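Local coordinates for protein VirX1 (Cyanophage Syn10, PDB 6QGM) that iodinates diverse substrates as a viral halogenase of the tryptophan halogenase family, probably flavin-dependent, at residues Ser230-Phe244 with Gly329-Gly343. Sequence-based numbering, arbitrary orientation.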
# COMPACT_ATOMS: atom_id res chain seq x y z
N SER B 230 -1.10 -14.84 -33.00
CA SER B 230 -2.22 -14.21 -32.26
C SER B 230 -3.32 -13.86 -33.27
O SER B 230 -3.69 -12.67 -33.34
CB SER B 230 -1.77 -13.00 -31.47
OG SER B 230 -2.81 -12.57 -30.60
N LEU B 231 -3.79 -14.85 -34.04
CA LEU B 231 -4.73 -14.64 -35.17
C LEU B 231 -6.06 -14.05 -34.68
O LEU B 231 -6.56 -13.16 -35.34
CB LEU B 231 -4.95 -15.96 -35.90
CG LEU B 231 -5.79 -15.85 -37.16
CD1 LEU B 231 -5.06 -15.01 -38.22
CD2 LEU B 231 -6.18 -17.24 -37.69
N LEU B 232 -6.61 -14.54 -33.57
CA LEU B 232 -7.97 -14.14 -33.09
C LEU B 232 -7.88 -12.89 -32.22
O LEU B 232 -8.62 -11.93 -32.47
CB LEU B 232 -8.63 -15.31 -32.34
CG LEU B 232 -9.47 -16.25 -33.20
CD1 LEU B 232 -8.70 -16.81 -34.40
CD2 LEU B 232 -10.03 -17.38 -32.35
N LEU B 233 -6.99 -12.87 -31.23
CA LEU B 233 -6.88 -11.76 -30.25
C LEU B 233 -6.25 -10.54 -30.93
O LEU B 233 -6.90 -9.47 -30.98
CB LEU B 233 -6.07 -12.22 -29.04
CG LEU B 233 -5.88 -11.17 -27.94
CD1 LEU B 233 -7.20 -10.53 -27.57
CD2 LEU B 233 -5.22 -11.77 -26.71
N GLY B 234 -5.03 -10.73 -31.44
CA GLY B 234 -4.21 -9.66 -32.05
C GLY B 234 -4.75 -9.22 -33.40
O GLY B 234 -5.01 -8.02 -33.53
N GLU B 235 -4.90 -10.14 -34.36
CA GLU B 235 -5.27 -9.80 -35.76
C GLU B 235 -6.77 -9.50 -35.81
O GLU B 235 -7.11 -8.32 -36.02
CB GLU B 235 -4.85 -10.87 -36.77
CG GLU B 235 -4.99 -10.34 -38.21
CD GLU B 235 -4.58 -11.26 -39.35
OE1 GLU B 235 -3.41 -11.67 -39.35
OE2 GLU B 235 -5.42 -11.54 -40.25
N PHE B 236 -7.64 -10.49 -35.62
CA PHE B 236 -9.10 -10.38 -35.87
C PHE B 236 -9.73 -9.37 -34.91
O PHE B 236 -10.50 -8.54 -35.41
CB PHE B 236 -9.80 -11.73 -35.78
CG PHE B 236 -9.45 -12.76 -36.84
CD1 PHE B 236 -8.70 -12.43 -37.96
CD2 PHE B 236 -9.93 -14.06 -36.72
CE1 PHE B 236 -8.42 -13.38 -38.93
CE2 PHE B 236 -9.66 -15.00 -37.70
CZ PHE B 236 -8.90 -14.66 -38.80
N MET B 237 -9.46 -9.44 -33.59
CA MET B 237 -10.05 -8.54 -32.56
C MET B 237 -9.20 -7.27 -32.44
O MET B 237 -9.65 -6.30 -31.78
CB MET B 237 -10.16 -9.22 -31.19
CG MET B 237 -11.23 -10.32 -31.12
SD MET B 237 -12.94 -9.77 -31.37
CE MET B 237 -12.92 -8.36 -30.27
N GLY B 238 -8.01 -7.26 -33.04
CA GLY B 238 -7.16 -6.07 -33.18
C GLY B 238 -6.56 -5.59 -31.87
O GLY B 238 -6.28 -4.41 -31.78
N GLU B 239 -6.34 -6.46 -30.89
CA GLU B 239 -5.81 -6.02 -29.57
C GLU B 239 -4.32 -5.66 -29.71
O GLU B 239 -3.53 -6.49 -30.20
CB GLU B 239 -6.03 -7.06 -28.47
CG GLU B 239 -5.95 -6.48 -27.07
CD GLU B 239 -6.94 -5.37 -26.76
OE1 GLU B 239 -7.95 -5.25 -27.50
OE2 GLU B 239 -6.72 -4.62 -25.79
N ALA B 240 -3.97 -4.45 -29.27
CA ALA B 240 -2.61 -3.87 -29.27
C ALA B 240 -1.64 -4.77 -28.52
O ALA B 240 -2.09 -5.53 -27.66
CB ALA B 240 -2.66 -2.50 -28.64
N PHE B 241 -0.35 -4.62 -28.79
CA PHE B 241 0.76 -5.37 -28.15
C PHE B 241 1.70 -4.39 -27.44
O PHE B 241 2.29 -3.56 -28.11
CB PHE B 241 1.47 -6.20 -29.21
CG PHE B 241 2.58 -7.05 -28.67
CD1 PHE B 241 2.30 -8.24 -28.00
CD2 PHE B 241 3.91 -6.64 -28.79
CE1 PHE B 241 3.32 -9.01 -27.47
CE2 PHE B 241 4.93 -7.41 -28.25
CZ PHE B 241 4.62 -8.58 -27.59
N SER B 242 1.85 -4.50 -26.11
CA SER B 242 2.88 -3.76 -25.32
C SER B 242 4.16 -4.58 -25.27
O SER B 242 4.20 -5.60 -24.59
CB SER B 242 2.41 -3.46 -23.92
OG SER B 242 1.21 -2.71 -23.91
N PRO B 243 5.25 -4.17 -25.94
CA PRO B 243 6.53 -4.88 -25.84
C PRO B 243 7.21 -4.59 -24.49
O PRO B 243 6.86 -3.59 -23.89
CB PRO B 243 7.33 -4.32 -27.03
CG PRO B 243 6.82 -2.91 -27.16
CD PRO B 243 5.34 -2.99 -26.82
N PHE B 244 8.14 -5.44 -24.04
CA PHE B 244 8.91 -5.28 -22.79
C PHE B 244 10.29 -4.64 -23.05
O PHE B 244 11.14 -4.68 -22.11
CB PHE B 244 9.12 -6.63 -22.09
CG PHE B 244 7.88 -7.30 -21.54
CD1 PHE B 244 6.94 -6.57 -20.85
CD2 PHE B 244 7.68 -8.67 -21.69
CE1 PHE B 244 5.81 -7.19 -20.33
CE2 PHE B 244 6.55 -9.28 -21.18
CZ PHE B 244 5.61 -8.54 -20.50
N GLY B 329 7.30 -12.51 -29.76
CA GLY B 329 6.49 -11.42 -29.21
C GLY B 329 6.81 -11.20 -27.74
O GLY B 329 6.00 -11.69 -26.93
N HIS B 330 7.89 -10.47 -27.41
CA HIS B 330 8.39 -10.28 -26.02
C HIS B 330 7.62 -9.14 -25.35
O HIS B 330 8.08 -7.97 -25.38
CB HIS B 330 9.91 -10.05 -26.00
CG HIS B 330 10.55 -10.47 -24.71
ND1 HIS B 330 11.90 -10.57 -24.57
CD2 HIS B 330 10.02 -10.83 -23.53
CE1 HIS B 330 12.19 -10.96 -23.35
NE2 HIS B 330 11.06 -11.13 -22.69
N GLY B 331 6.47 -9.48 -24.76
CA GLY B 331 5.49 -8.50 -24.27
C GLY B 331 4.16 -9.17 -24.01
O GLY B 331 4.13 -10.39 -23.79
N LYS B 332 3.09 -8.38 -24.04
CA LYS B 332 1.71 -8.82 -23.76
C LYS B 332 0.76 -7.96 -24.60
O LYS B 332 1.07 -6.78 -24.85
CB LYS B 332 1.36 -8.59 -22.29
CG LYS B 332 1.90 -7.27 -21.76
CD LYS B 332 1.23 -6.73 -20.55
CE LYS B 332 1.53 -5.26 -20.37
NZ LYS B 332 1.05 -4.78 -19.05
N ARG B 333 -0.38 -8.54 -24.98
CA ARG B 333 -1.55 -7.78 -25.44
C ARG B 333 -2.03 -6.92 -24.26
O ARG B 333 -1.82 -7.31 -23.09
CB ARG B 333 -2.63 -8.73 -25.95
CG ARG B 333 -2.18 -9.67 -27.06
CD ARG B 333 -1.95 -8.92 -28.35
NE ARG B 333 -1.08 -9.64 -29.27
CZ ARG B 333 -0.75 -9.18 -30.46
NH1 ARG B 333 -1.23 -8.02 -30.89
NH2 ARG B 333 0.06 -9.87 -31.23
N THR B 334 -2.67 -5.79 -24.56
CA THR B 334 -3.19 -4.84 -23.54
C THR B 334 -4.34 -5.50 -22.77
O THR B 334 -4.68 -5.00 -21.69
CB THR B 334 -3.54 -3.50 -24.20
OG1 THR B 334 -4.53 -3.72 -25.21
CG2 THR B 334 -2.35 -2.85 -24.86
N ARG B 335 -4.92 -6.57 -23.32
CA ARG B 335 -5.98 -7.38 -22.68
C ARG B 335 -5.92 -8.80 -23.24
O ARG B 335 -5.61 -8.96 -24.43
CB ARG B 335 -7.36 -6.81 -22.98
CG ARG B 335 -7.70 -5.56 -22.19
CD ARG B 335 -9.10 -5.08 -22.50
NE ARG B 335 -9.23 -4.79 -23.92
CZ ARG B 335 -10.37 -4.52 -24.54
NH1 ARG B 335 -11.50 -4.45 -23.86
NH2 ARG B 335 -10.37 -4.29 -25.83
N ALA B 336 -6.25 -9.78 -22.40
CA ALA B 336 -6.28 -11.22 -22.74
C ALA B 336 -7.69 -11.61 -23.22
O ALA B 336 -7.80 -12.37 -24.22
CB ALA B 336 -5.89 -12.02 -21.54
N TRP B 337 -8.72 -11.10 -22.53
CA TRP B 337 -10.15 -11.35 -22.84
C TRP B 337 -10.74 -10.10 -23.48
O TRP B 337 -10.90 -9.09 -22.78
CB TRP B 337 -10.89 -11.73 -21.56
CG TRP B 337 -12.17 -12.48 -21.80
CD1 TRP B 337 -13.01 -12.38 -22.86
CD2 TRP B 337 -12.75 -13.45 -20.91
NE1 TRP B 337 -14.08 -13.22 -22.70
CE2 TRP B 337 -13.94 -13.89 -21.52
CE3 TRP B 337 -12.37 -13.98 -19.68
CZ2 TRP B 337 -14.76 -14.85 -20.92
CZ3 TRP B 337 -13.18 -14.93 -19.10
CH2 TRP B 337 -14.37 -15.34 -19.70
N VAL B 338 -11.01 -10.16 -24.79
CA VAL B 338 -11.58 -9.05 -25.59
C VAL B 338 -12.83 -9.58 -26.28
O VAL B 338 -12.71 -10.60 -27.00
CB VAL B 338 -10.56 -8.52 -26.61
CG1 VAL B 338 -11.17 -7.49 -27.54
CG2 VAL B 338 -9.33 -7.97 -25.93
N ASN B 339 -13.97 -8.92 -26.10
CA ASN B 339 -15.29 -9.42 -26.55
C ASN B 339 -15.37 -10.90 -26.18
O ASN B 339 -15.00 -11.21 -25.02
CB ASN B 339 -15.49 -9.11 -28.03
CG ASN B 339 -15.53 -7.62 -28.24
OD1 ASN B 339 -14.68 -7.07 -28.91
ND2 ASN B 339 -16.47 -6.96 -27.59
N ASN B 340 -15.75 -11.77 -27.12
CA ASN B 340 -16.01 -13.21 -26.88
C ASN B 340 -14.80 -14.04 -27.33
O ASN B 340 -15.02 -15.18 -27.78
CB ASN B 340 -17.31 -13.64 -27.56
CG ASN B 340 -17.26 -13.59 -29.07
OD1 ASN B 340 -16.53 -12.79 -29.65
ND2 ASN B 340 -18.02 -14.46 -29.71
N CYS B 341 -13.59 -13.51 -27.16
CA CYS B 341 -12.31 -14.17 -27.53
C CYS B 341 -11.30 -14.01 -26.38
O CYS B 341 -11.16 -12.88 -25.88
CB CYS B 341 -11.76 -13.59 -28.82
SG CYS B 341 -10.00 -13.97 -29.09
N VAL B 342 -10.62 -15.10 -25.99
CA VAL B 342 -9.58 -15.14 -24.91
C VAL B 342 -8.27 -15.62 -25.50
O VAL B 342 -8.28 -16.69 -26.11
CB VAL B 342 -9.98 -16.06 -23.74
CG1 VAL B 342 -8.99 -15.95 -22.59
CG2 VAL B 342 -11.38 -15.78 -23.25
N GLY B 343 -7.18 -14.89 -25.25
CA GLY B 343 -5.80 -15.32 -25.55
C GLY B 343 -5.27 -16.22 -24.46
O GLY B 343 -5.31 -15.80 -23.27
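Arg333 threads its guanidinium between Phe241 and the helix 231-236, with Phe241 CB over one face and Gly234 CA over the opposite one. NH1 donates to Glu239 O at 2.8 Å, approaching nearly along the C=O axis, and that oxygen sits 16° out of the guanidinium plane. The aliphatic part of the same arginine runs past Leu233, CG lying 3.7 Å from Leu233 CD2, while the other methyl, CD1, touches Val338 CG2, the leucine and valine side chains crossing at about a right angle. Beside it, Cys341 SG packs on Leu232 CB.

Glu239 carries the second polar cluster. It swings CG away from its own amide nitrogen (chi1 -160°) and bends at chi2, which brings the carboxylate to Arg335. The arginine grips it side-on: NE bonds OE2 and NH2 bonds OE1 in a salt bridge, both at 3.1 Å. The two planes are turned 54° apart, and NE meets OE2 from above the carboxylate plane. Val338 CG2 lies over a face of the Arg335 guanidinium.

Farther along, strands 241-243 and 331-333 pair antiparallel, Ser242 and Lys332 exchanging two backbone bonds. Phe244 N extends the ladder to His330 O, and its ring lies over Gly331 in a CH-pi contact, CA 3.5 Å from the ring centroid. Lys332 projects beyond the pair to salt bridges with Asp393 and Asp397.

The contact thus packs helix 231-236 on edge strands 337-338 and 341-343 of the Rossmann-like sheet and adds strand 241-243 to a small three-stranded sheet; the paired N-H groups and positive charge of Arg335 would be expected to favour the ionised carboxylate of Glu239.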